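Local coordinates for aminotransferase TlmJ (PDB 5UID), which probably catalyses pyridoxal 5'-phosphate-dependent transfer of amino groups, as a DegT/DnrJ/EryC1-family aminotransferase of natural product biosynthesis, at residues A[131-136]-A[157-162]; A[162-167]-A[297-302]; A[267-272]-A[358-363]. One frame throughout, in Å; residues are numbered along the deposited sequence.

Contact 1. Residues A[131-136]-A[157-162]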
loop_
_atom_site.group_PDB
_atom_site.type_symbol
_atom_site.label_atom_id
_atom_site.label_comp_id
_atom_site.label_asym_id
_atom_site.label_seq_id
_atom_site.Cartn_x
_atom_site.Cartn_y
_atom_site.Cartn_z
ATOM N N VAL A 131 -12.994 10.276 -14.388
ATOM C CA VAL A 131 -14.400 9.912 -14.301
ATOM C C VAL A 131 -14.498 8.512 -13.707
ATOM O O VAL A 131 -13.570 7.704 -13.814
ATOM C CB VAL A 131 -15.090 9.990 -15.684
ATOM C CG1 VAL A 131 -14.693 8.808 -16.558
ATOM C CG2 VAL A 131 -16.596 10.078 -15.533
ATOM N N LEU A 132 -15.617 8.238 -13.047
ATOM C CA LEU A 132 -15.951 6.895 -12.600
ATOM C C LEU A 132 -17.218 6.433 -13.312
ATOM O O LEU A 132 -17.799 7.153 -14.129
ATOM C CB LEU A 132 -16.101 6.835 -11.075
ATOM C CG LEU A 132 -16.997 7.817 -10.315
ATOM C CD1 LEU A 132 -18.475 7.451 -10.410
ATOM C CD2 LEU A 132 -16.556 7.888 -8.858
ATOM N N HIS A 133 -17.638 5.213 -13.000
ATOM C CA HIS A 133 -18.809 4.588 -13.609
ATOM C C HIS A 133 -19.770 4.261 -12.472
ATOM O O HIS A 133 -19.756 3.145 -11.947
ATOM C CB HIS A 133 -18.415 3.341 -14.402
ATOM C CG HIS A 133 -17.142 3.495 -15.177
ATOM N ND1 HIS A 133 -15.919 3.092 -14.686
ATOM C CD2 HIS A 133 -16.903 4.016 -16.404
ATOM C CE1 HIS A 133 -14.981 3.352 -15.579
ATOM N NE2 HIS A 133 -15.551 3.914 -16.630
ATOM N N TYR A 134 -20.608 5.233 -12.105
ATOM C CA TYR A 134 -21.335 5.161 -10.843
ATOM C C TYR A 134 -22.164 3.889 -10.749
ATOM O O TYR A 134 -22.996 3.609 -11.618
ATOM C CB TYR A 134 -22.230 6.384 -10.660
ATOM C CG TYR A 134 -22.850 6.415 -9.281
ATOM C CD1 TYR A 134 -22.180 6.994 -8.212
ATOM C CD2 TYR A 134 -24.089 5.831 -9.040
ATOM C CE1 TYR A 134 -22.736 7.009 -6.945
ATOM C CE2 TYR A 134 -24.651 5.841 -7.778
ATOM C CZ TYR A 134 -23.969 6.430 -6.734
ATOM O OH TYR A 134 -24.528 6.443 -5.478
ATOM N N GLY A 135 -21.927 3.124 -9.685
ATOM C CA GLY A 135 -22.653 1.901 -9.428
ATOM C C GLY A 135 -22.385 0.773 -10.393
ATOM O O GLY A 135 -23.004 -0.290 -10.262
ATOM N N GLY A 136 -21.470 0.955 -11.344
ATOM C CA GLY A 136 -21.251 0.015 -12.417
ATOM C C GLY A 136 -21.806 0.464 -13.752
ATOM O O GLY A 136 -21.413 -0.086 -14.788
ATOM N N GLU A 157 -9.829 6.766 -16.043
ATOM C CA GLU A 157 -11.052 6.088 -15.629
ATOM C C GLU A 157 -10.834 5.442 -14.267
ATOM O O GLU A 157 -10.094 4.459 -14.151
ATOM C CB GLU A 157 -11.468 5.040 -16.656
ATOM C CG GLU A 157 -12.176 5.592 -17.875
ATOM C CD GLU A 157 -12.564 4.492 -18.837
ATOM O OE1 GLU A 157 -11.825 4.274 -19.822
ATOM O OE2 GLU A 157 -13.589 3.824 -18.586
ATOM N N ASP A 158 -11.477 5.991 -13.242
ATOM C CA ASP A 158 -11.569 5.311 -11.952
ATOM C C ASP A 158 -12.642 4.241 -12.111
ATOM O O ASP A 158 -13.837 4.494 -11.952
ATOM C CB ASP A 158 -11.890 6.294 -10.830
ATOM C CG ASP A 158 -11.879 5.640 -9.452
ATOM O OD1 ASP A 158 -11.802 4.395 -9.374
ATOM O OD2 ASP A 158 -11.945 6.376 -8.441
ATOM N N SER A 159 -12.206 3.026 -12.442
ATOM C CA SER A 159 -13.101 1.913 -12.724
ATOM C C SER A 159 -13.378 1.043 -11.499
ATOM O O SER A 159 -13.737 -0.131 -11.653
ATOM C CB SER A 159 -12.522 1.058 -13.853
ATOM O OG SER A 159 -12.112 1.877 -14.933
ATOM N N ALA A 160 -13.234 1.591 -10.290
ATOM C CA ALA A 160 -13.426 0.781 -9.090
ATOM C C ALA A 160 -14.864 0.290 -8.957
ATOM O O ALA A 160 -15.105 -0.755 -8.340
ATOM C CB ALA A 160 -13.014 1.572 -7.850
ATOM N N CYS A 161 -15.828 1.016 -9.525
ATOM C CA CYS A 161 -17.221 0.586 -9.502
ATOM C C CYS A 161 -17.567 -0.394 -10.617
ATOM O O CYS A 161 -18.649 -0.992 -10.576
ATOM C CB CYS A 161 -18.163 1.789 -9.618
ATOM S SG CYS A 161 -17.917 3.117 -8.427
ATOM N N ALA A 162 -16.692 -0.575 -11.605
ATOM C CA ALA A 162 -17.063 -1.223 -12.861
ATOM C C ALA A 162 -16.004 -2.248 -13.270
ATOM O O ALA A 162 -15.442 -2.194 -14.363
ATOM C CB ALA A 162 -17.258 -0.170 -13.949
HETATM O O HOH W 1 -16.062 3.109 -11.631
#
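Val131 and Glu157 form a parallel bridge near the ends of two strands, 126-132 and 155-158, and one residue on, Asp158 N donates to Val131 O over 2.8 Å. Beyond the strands, residues 159-162 make a type I turn, while Gly136 N folds back onto His133 O. A water bridges them, accepting from His133 N and Cys161 N and donating to Asp158 O. Gly136 must be glycine, because at its backbone angles a beta carbon would collide with the carbonyl oxygen of Gly135.

His133 carries most of the side-chain contact. With CG beside its backbone N (chi1 -40°), the imidazole reaches Glu157, and NE2 donates to Glu157 OE2 at 2.8 Å. The oxygen lies near the ring plane and offers its anti lone pair, the carboxylate being turned 73° from the ring. Ser159 OG comes to the same edge, 3.3 Å from His133 CE1, and Ala162 CB rests obliquely 3.6 Å from His133 ND1. Extended beyond CG, Glu157 also accepts from Gly173 N through OE2 and from Gly176 N through OE1. A leucine in place of His133 would probably leave Glu157 OE2 without its imidazole donor, left to the peptide N-H of Gly173, and Ser159 OG without its ring edge.

On the other face of the sheet, Asp158 OD1 accepts from Ala160 N at 3.3 Å, closing an Asx turn, and OD2 lies close to the pyridine nitrogen N1 of the cofactor-lysine adduct at position 187, consistent with the aspartate facing that nitrogen in fold type I aminotransferases. The two segments end the strands of a beta-alpha-beta unit whose helix is 141-151, and there buried carboxylate and carbonyl oxygens are met by an imidazole, peptide N-H groups and a water, beside the cofactor.

Contact 2. Residues A[162-167]-A[297-302]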
loop_
_atom_site.group_PDB
_atom_site.type_symbol
_atom_site.label_atom_id
_atom_site.label_comp_id
_atom_site.label_asym_id
_atom_site.label_seq_id
_atom_site.Cartn_x
_atom_site.Cartn_y
_atom_site.Cartn_z
ATOM N N ALA A 162 -16.692 -0.575 -11.605
ATOM C CA ALA A 162 -17.063 -1.223 -12.861
ATOM C C ALA A 162 -16.004 -2.248 -13.270
ATOM O O ALA A 162 -15.442 -2.194 -14.363
ATOM C CB ALA A 162 -17.258 -0.170 -13.949
ATOM N N VAL A 163 -15.746 -3.214 -12.385
ATOM C CA VAL A 163 -14.727 -4.217 -12.673
ATOM C C VAL A 163 -15.156 -5.161 -13.792
ATOM O O VAL A 163 -14.302 -5.790 -14.428
ATOM C CB VAL A 163 -14.374 -5.000 -11.392
ATOM C CG1 VAL A 163 -15.468 -6.009 -11.055
ATOM C CG2 VAL A 163 -13.017 -5.683 -11.531
ATOM N N ALA A 164 -16.463 -5.274 -14.060
ATOM C CA ALA A 164 -16.964 -6.142 -15.119
ATOM C C ALA A 164 -17.891 -5.417 -16.089
ATOM O O ALA A 164 -18.530 -6.071 -16.922
ATOM C CB ALA A 164 -17.692 -7.357 -14.526
ATOM N N SER A 165 -17.979 -4.093 -16.011
ATOM C CA SER A 165 -18.885 -3.339 -16.861
ATOM C C SER A 165 -18.288 -3.140 -18.248
ATOM O O SER A 165 -17.068 -3.041 -18.416
ATOM C CB SER A 165 -19.203 -1.985 -16.230
ATOM O OG SER A 165 -19.615 -2.149 -14.883
ATOM N N GLN A 166 -19.163 -3.083 -19.250
ATOM C CA GLN A 166 -18.740 -2.958 -20.636
ATOM C C GLN A 166 -19.682 -2.031 -21.392
ATOM O O GLN A 166 -20.846 -1.851 -21.022
ATOM C CB GLN A 166 -18.689 -4.321 -21.345
ATOM C CG GLN A 166 -17.626 -5.271 -20.817
ATOM C CD GLN A 166 -17.627 -6.602 -21.542
ATOM O OE1 GLN A 166 -18.525 -6.890 -22.331
ATOM N NE2 GLN A 166 -16.616 -7.421 -21.279
ATOM N N VAL A 167 -19.152 -1.442 -22.462
ATOM C CA VAL A 167 -19.930 -0.697 -23.446
ATOM C C VAL A 167 -19.619 -1.289 -24.808
ATOM O O VAL A 167 -18.473 -1.217 -25.266
ATOM C CB VAL A 167 -19.610 0.806 -23.439
ATOM C CG1 VAL A 167 -20.346 1.501 -24.570
ATOM C CG2 VAL A 167 -19.989 1.413 -22.121
ATOM N N THR A 297 -23.409 -2.905 -20.019
ATOM C CA THR A 297 -23.526 -3.909 -18.974
ATOM C C THR A 297 -22.945 -3.340 -17.686
ATOM O O THR A 297 -21.966 -2.589 -17.716
ATOM C CB THR A 297 -22.803 -5.211 -19.348
ATOM O OG1 THR A 297 -21.407 -4.952 -19.543
ATOM C CG2 THR A 297 -23.389 -5.797 -20.624
ATOM N N SER A 298 -23.560 -3.688 -16.562
ATOM C CA SER A 298 -23.165 -3.164 -15.266
ATOM C C SER A 298 -22.495 -4.248 -14.434
ATOM O O SER A 298 -22.733 -5.444 -14.628
ATOM C CB SER A 298 -24.376 -2.604 -14.509
ATOM O OG SER A 298 -24.007 -2.139 -13.219
ATOM N N SER A 299 -21.641 -3.812 -13.510
ATOM C CA SER A 299 -21.110 -4.694 -12.481
ATOM C C SER A 299 -22.050 -4.822 -11.289
ATOM O O SER A 299 -21.835 -5.696 -10.441
ATOM C CB SER A 299 -19.746 -4.187 -12.009
ATOM O OG SER A 299 -18.836 -4.084 -13.091
ATOM N N TYR A 300 -23.079 -3.974 -11.215
ATOM C CA TYR A 300 -24.047 -3.958 -10.118
ATOM C C TYR A 300 -23.342 -3.788 -8.770
ATOM O O TYR A 300 -23.423 -4.630 -7.875
ATOM C CB TYR A 300 -24.930 -5.211 -10.150
ATOM C CG TYR A 300 -25.709 -5.326 -11.440
ATOM C CD1 TYR A 300 -26.939 -4.700 -11.589
ATOM C CD2 TYR A 300 -25.200 -6.031 -12.519
ATOM C CE1 TYR A 300 -27.648 -4.791 -12.775
ATOM C CE2 TYR A 300 -25.898 -6.128 -13.705
ATOM C CZ TYR A 300 -27.122 -5.507 -13.829
ATOM O OH TYR A 300 -27.818 -5.602 -15.011
ATOM N N TYR A 301 -22.641 -2.661 -8.648
ATOM C CA TYR A 301 -21.923 -2.315 -7.427
ATOM C C TYR A 301 -22.800 -1.553 -6.440
ATOM O O TYR A 301 -22.740 -1.813 -5.234
ATOM C CB TYR A 301 -20.675 -1.496 -7.769
ATOM C CG TYR A 301 -19.808 -1.171 -6.573
ATOM C CD1 TYR A 301 -19.368 -2.176 -5.721
ATOM C CD2 TYR A 301 -19.423 0.137 -6.302
ATOM C CE1 TYR A 301 -18.575 -1.889 -4.626
ATOM C CE2 TYR A 301 -18.626 0.434 -5.211
ATOM C CZ TYR A 301 -18.207 -0.583 -4.375
ATOM O OH TYR A 301 -17.419 -0.295 -3.284
ATOM N N PHE A 302 -23.608 -0.613 -6.928
ATOM C CA PHE A 302 -24.585 0.101 -6.122
ATOM C C PHE A 302 -25.990 -0.207 -6.620
ATOM O O PHE A 302 -26.217 -0.373 -7.823
ATOM C CB PHE A 302 -24.390 1.627 -6.183
ATOM C CG PHE A 302 -23.097 2.112 -5.603
ATOM C CD1 PHE A 302 -22.540 1.507 -4.491
ATOM C CD2 PHE A 302 -22.444 3.197 -6.169
ATOM C CE1 PHE A 302 -21.352 1.970 -3.959
ATOM C CE2 PHE A 302 -21.253 3.660 -5.645
ATOM C CZ PHE A 302 -20.707 3.046 -4.537
#
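Gln166 and Thr297 form a hydrogen-bonded antiparallel pair, with Thr297 N giving a nearly straight 2.9 Å bond (170°) to Gln166 O, and Gln166 N returning a 3.2 Å bond to Thr297 O from above the carbonyl plane. Their side chains lie alongside each other; Thr297 OG1, set between its own backbone N and carbonyl carbon (chi1 61°), comes beside Gln166 N and takes a weak bond from it. A threonine suits this exposed edge strand, since its hydroxyl can lean across to the partner's N-H while the branched carbon favours an extended backbone. The pair belongs to a small three-stranded antiparallel sheet in which 166-167 lies between 170-171 and 296-297, joining regions 130 residues apart.

Beyond the sheet, serines take over. Ser299 points toward the other segment, and its OG accepts from Ala164 N at 2.8 Å while donating to Ser165 OG at 2.7 Å. Ser165 OG in turn accepts a weak bond from Ser299 N and bonds to Gly136 O, so a hydroxyl that both gives and takes is what each place needs. On the far side of the loop, Ser298 OG accepts from Tyr300 N, an ST turn.

Contact 3. Residues A[267-272]-A[358-363]; sequences RRRREI and LPLHQA. With SO4 (sulfate ion), chain G.
Arg269 and Gln362 meet through the glutamine amide oxygen. Arg269 reaches out from helix 249-280 as a chain extended from CG to NE, and NE donates to Gln362 OE1 at 2.7 Å, nearly along the C=O axis. The oxygen is tilted 19° from the guanidinium plane, and Arg269 NH1 adds a weak bond to it at 3.2 Å. Gln362 can meet the arginine because its chain bends at chi2 (-84°), bringing the amide back toward the helix; its NE2 then shares a water with Arg269 NH1 and also bonds to Thr13 OG1. An amide suits this place, offering an acceptor to the arginine and a donor to its other partners.

One face of the Arg269 guanidinium is covered by His361, with His361 CA 3.6 Å above its centre and His361 CB near NH1. At its edge, Arg269 NH2 reaches a second water, which donates to Leu360 O, and it bonds to Tyr300 O as well. A long, flat cation suits a site with so many oxygen atoms.

Leu360 supplies the apolar half. With CG anti to the backbone N, its CD1 lies 3.7 Å from Ile272 CG2 and 3.6 Å from Arg269 O, the leucine and isoleucine running antiparallel alongside one another. Ile272 CD1 also packs 3.4 Å from His361 O. Arg268 CG lies against Gln362 CA, while Arg267, away from the contact, holds a sulfate, probably from the crystallisation liquor, with NH1 2.6 Å from its O1.

Helix 249-280 is thus packed against the loop between strand 355-358 and helix 366-383: Ile272 touches Val369 of the latter helix, Leu360 lies on Tyr303 of strand 303-306, and Arg268 forms a salt bridge to Asp366.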
loop_
_atom_site.group_PDB
_atom_site.type_symbol
_atom_site.label_atom_id
_atom_site.label_comp_id
_atom_site.label_asym_id
_atom_site.label_seq_id
_atom_site.Cartn_x
_atom_site.Cartn_y
_atom_site.Cartn_z
ATOM N N ARG A 267 -23.609 -12.014 -11.868
ATOM C CA ARG A 267 -24.921 -12.590 -12.151
ATOM C C ARG A 267 -25.794 -12.608 -10.903
ATOM O O ARG A 267 -26.994 -12.317 -10.973
ATOM C CB ARG A 267 -24.772 -14.002 -12.721
ATOM C CG ARG A 267 -24.377 -14.042 -14.186
ATOM C CD ARG A 267 -24.562 -15.435 -14.766
ATOM N NE ARG A 267 -23.730 -16.426 -14.092
ATOM C CZ ARG A 267 -22.520 -16.792 -14.505
ATOM N NH1 ARG A 267 -21.998 -16.247 -15.596
ATOM N NH2 ARG A 267 -21.832 -17.704 -13.829
ATOM N N ARG A 268 -25.210 -12.945 -9.754
ATOM C CA ARG A 268 -25.972 -12.924 -8.510
ATOM C C ARG A 268 -26.390 -11.504 -8.151
ATOM O O ARG A 268 -27.537 -11.270 -7.754
ATOM C CB ARG A 268 -25.153 -13.554 -7.384
ATOM C CG ARG A 268 -25.800 -13.461 -6.014
ATOM C CD ARG A 268 -27.194 -14.064 -6.015
ATOM N NE ARG A 268 -27.834 -13.937 -4.710
ATOM C CZ ARG A 268 -29.111 -14.217 -4.475
ATOM N NH1 ARG A 268 -29.891 -14.638 -5.462
ATOM N NH2 ARG A 268 -29.611 -14.071 -3.255
ATOM N N ARG A 269 -25.476 -10.541 -8.294
ATOM C CA ARG A 269 -25.827 -9.149 -8.032
ATOM C C ARG A 269 -26.890 -8.648 -9.002
ATOM O O ARG A 269 -27.740 -7.835 -8.622
ATOM C CB ARG A 269 -24.579 -8.269 -8.112
ATOM C CG ARG A 269 -23.579 -8.496 -6.988
ATOM C CD ARG A 269 -22.231 -7.874 -7.320
ATOM N NE ARG A 269 -21.340 -7.851 -6.165
ATOM C CZ ARG A 269 -21.143 -6.785 -5.396
ATOM N NH1 ARG A 269 -20.320 -6.862 -4.361
ATOM N NH2 ARG A 269 -21.766 -5.643 -5.661
ATOM N N ARG A 270 -26.861 -9.121 -10.252
ATOM C CA ARG A 270 -27.849 -8.673 -11.227
ATOM C C ARG A 270 -29.242 -9.184 -10.878
ATOM O O ARG A 270 -30.223 -8.435 -10.966
ATOM C CB ARG A 270 -27.449 -9.125 -12.632
ATOM C CG ARG A 270 -28.471 -8.767 -13.705
ATOM C CD ARG A 270 -28.009 -9.192 -15.090
ATOM N NE ARG A 270 -28.983 -8.835 -16.119
ATOM C CZ ARG A 270 -28.817 -9.059 -17.419
ATOM N NH1 ARG A 270 -27.709 -9.642 -17.858
ATOM N NH2 ARG A 270 -29.758 -8.699 -18.281
ATOM N N GLU A 271 -29.352 -10.453 -10.475
ATOM C CA GLU A 271 -30.666 -10.986 -10.135
ATOM C C GLU A 271 -31.203 -10.367 -8.849
ATOM O O GLU A 271 -32.422 -10.284 -8.668
ATOM C CB GLU A 271 -30.614 -12.513 -10.033
ATOM C CG GLU A 271 -30.000 -13.061 -8.757
ATOM C CD GLU A 271 -29.924 -14.581 -8.750
ATOM O OE1 GLU A 271 -29.340 -15.154 -9.697
ATOM O OE2 GLU A 271 -30.454 -15.203 -7.804
ATOM N N ILE A 272 -30.319 -9.914 -7.958
ATOM C CA ILE A 272 -30.772 -9.173 -6.784
ATOM C C ILE A 272 -31.371 -7.838 -7.204
ATOM O O ILE A 272 -32.484 -7.483 -6.799
ATOM C CB ILE A 272 -29.618 -8.977 -5.783
ATOM C CG1 ILE A 272 -29.202 -10.313 -5.165
ATOM C CG2 ILE A 272 -30.020 -7.986 -4.700
ATOM C CD1 ILE A 272 -27.965 -10.214 -4.296
ATOM N N LEU A 358 -28.778 0.934 -1.225
ATOM C CA LEU A 358 -29.273 -0.251 -0.542
ATOM C C LEU A 358 -28.262 -1.384 -0.632
ATOM O O LEU A 358 -27.427 -1.413 -1.541
ATOM C CB LEU A 358 -30.603 -0.689 -1.153
ATOM C CG LEU A 358 -31.720 0.351 -1.238
ATOM C CD1 LEU A 358 -32.988 -0.296 -1.772
ATOM C CD2 LEU A 358 -31.970 1.009 0.111
ATOM N N PRO A 359 -28.310 -2.333 0.305
ATOM C CA PRO A 359 -27.379 -3.470 0.260
ATOM C C PRO A 359 -27.411 -4.186 -1.083
ATOM O O PRO A 359 -28.472 -4.549 -1.593
ATOM C CB PRO A 359 -27.884 -4.375 1.389
ATOM C CG PRO A 359 -28.534 -3.441 2.348
ATOM C CD PRO A 359 -29.166 -2.370 1.505
ATOM N N LEU A 360 -26.226 -4.386 -1.661
ATOM C CA LEU A 360 -26.109 -5.077 -2.945
ATOM C C LEU A 360 -24.740 -5.751 -2.987
ATOM O O LEU A 360 -23.723 -5.079 -3.187
ATOM C CB LEU A 360 -26.293 -4.113 -4.106
ATOM C CG LEU A 360 -26.140 -4.725 -5.501
ATOM C CD1 LEU A 360 -27.169 -5.824 -5.719
ATOM C CD2 LEU A 360 -26.253 -3.651 -6.574
ATOM N N HIS A 361 -24.726 -7.069 -2.804
ATOM C CA HIS A 361 -23.510 -7.867 -2.897
ATOM C C HIS A 361 -23.912 -9.330 -2.995
ATOM O O HIS A 361 -25.034 -9.706 -2.640
ATOM C CB HIS A 361 -22.577 -7.632 -1.703
ATOM C CG HIS A 361 -23.233 -7.838 -0.374
ATOM N ND1 HIS A 361 -23.420 -9.087 0.179
ATOM C CD2 HIS A 361 -23.751 -6.955 0.512
ATOM C CE1 HIS A 361 -24.021 -8.964 1.349
ATOM N NE2 HIS A 361 -24.236 -7.680 1.573
ATOM N N GLN A 362 -22.981 -10.154 -3.480
ATOM C CA GLN A 362 -23.301 -11.553 -3.739
ATOM C C GLN A 362 -23.394 -12.395 -2.474
ATOM O O GLN A 362 -23.678 -13.593 -2.579
ATOM C CB GLN A 362 -22.278 -12.173 -4.698
ATOM C CG GLN A 362 -20.865 -12.284 -4.150
ATOM C CD GLN A 362 -20.075 -11.003 -4.315
ATOM O OE1 GLN A 362 -20.608 -9.980 -4.752
ATOM N NE2 GLN A 362 -18.792 -11.053 -3.976
ATOM N N ALA A 363 -23.171 -11.819 -1.293
ATOM C CA ALA A 363 -23.377 -12.544 -0.047
ATOM C C ALA A 363 -24.799 -12.420 0.481
ATOM O O ALA A 363 -25.142 -13.095 1.456
ATOM C CB ALA A 363 -22.394 -12.060 1.027
HETATM S S SO4 G . -18.879 -18.482 -15.622
HETATM O O1 SO4 G . -19.812 -17.515 -16.197
HETATM O O2 SO4 G . -19.085 -19.780 -16.257
HETATM O O3 SO4 G . -17.508 -18.036 -15.858
HETATM O O4 SO4 G . -19.114 -18.601 -14.186
HETATM O O HOH W 2 -18.155 -8.426 -2.972
HETATM O O HOH W 3 -21.420 -3.691 -3.655
#

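In the fold
The three contacts lie progressively farther from the centre of the chain, about 4, 10 and 17 Å from it (centre to centre). Contact 1 is wholly buried, at the strand ends of the large mixed sheet and the turns that follow; contacts 2 and 3 include partly exposed residues. Contacts 1 and 2 share Ala162, and a bond between Gly135 O and Tyr301 N sets the loop after strand 296-297 against the turn that follows strand 126-132. Contact 3 leaves the sheets for a helix, meeting contact 2 where Arg269 NH2 bonds to Tyr300 O. The chemistry shifts accordingly: a buried histidine-carboxylate pair, then serine hydroxyls and peptide bonds, then an arginine among carbonyls, waters and aliphatic packing.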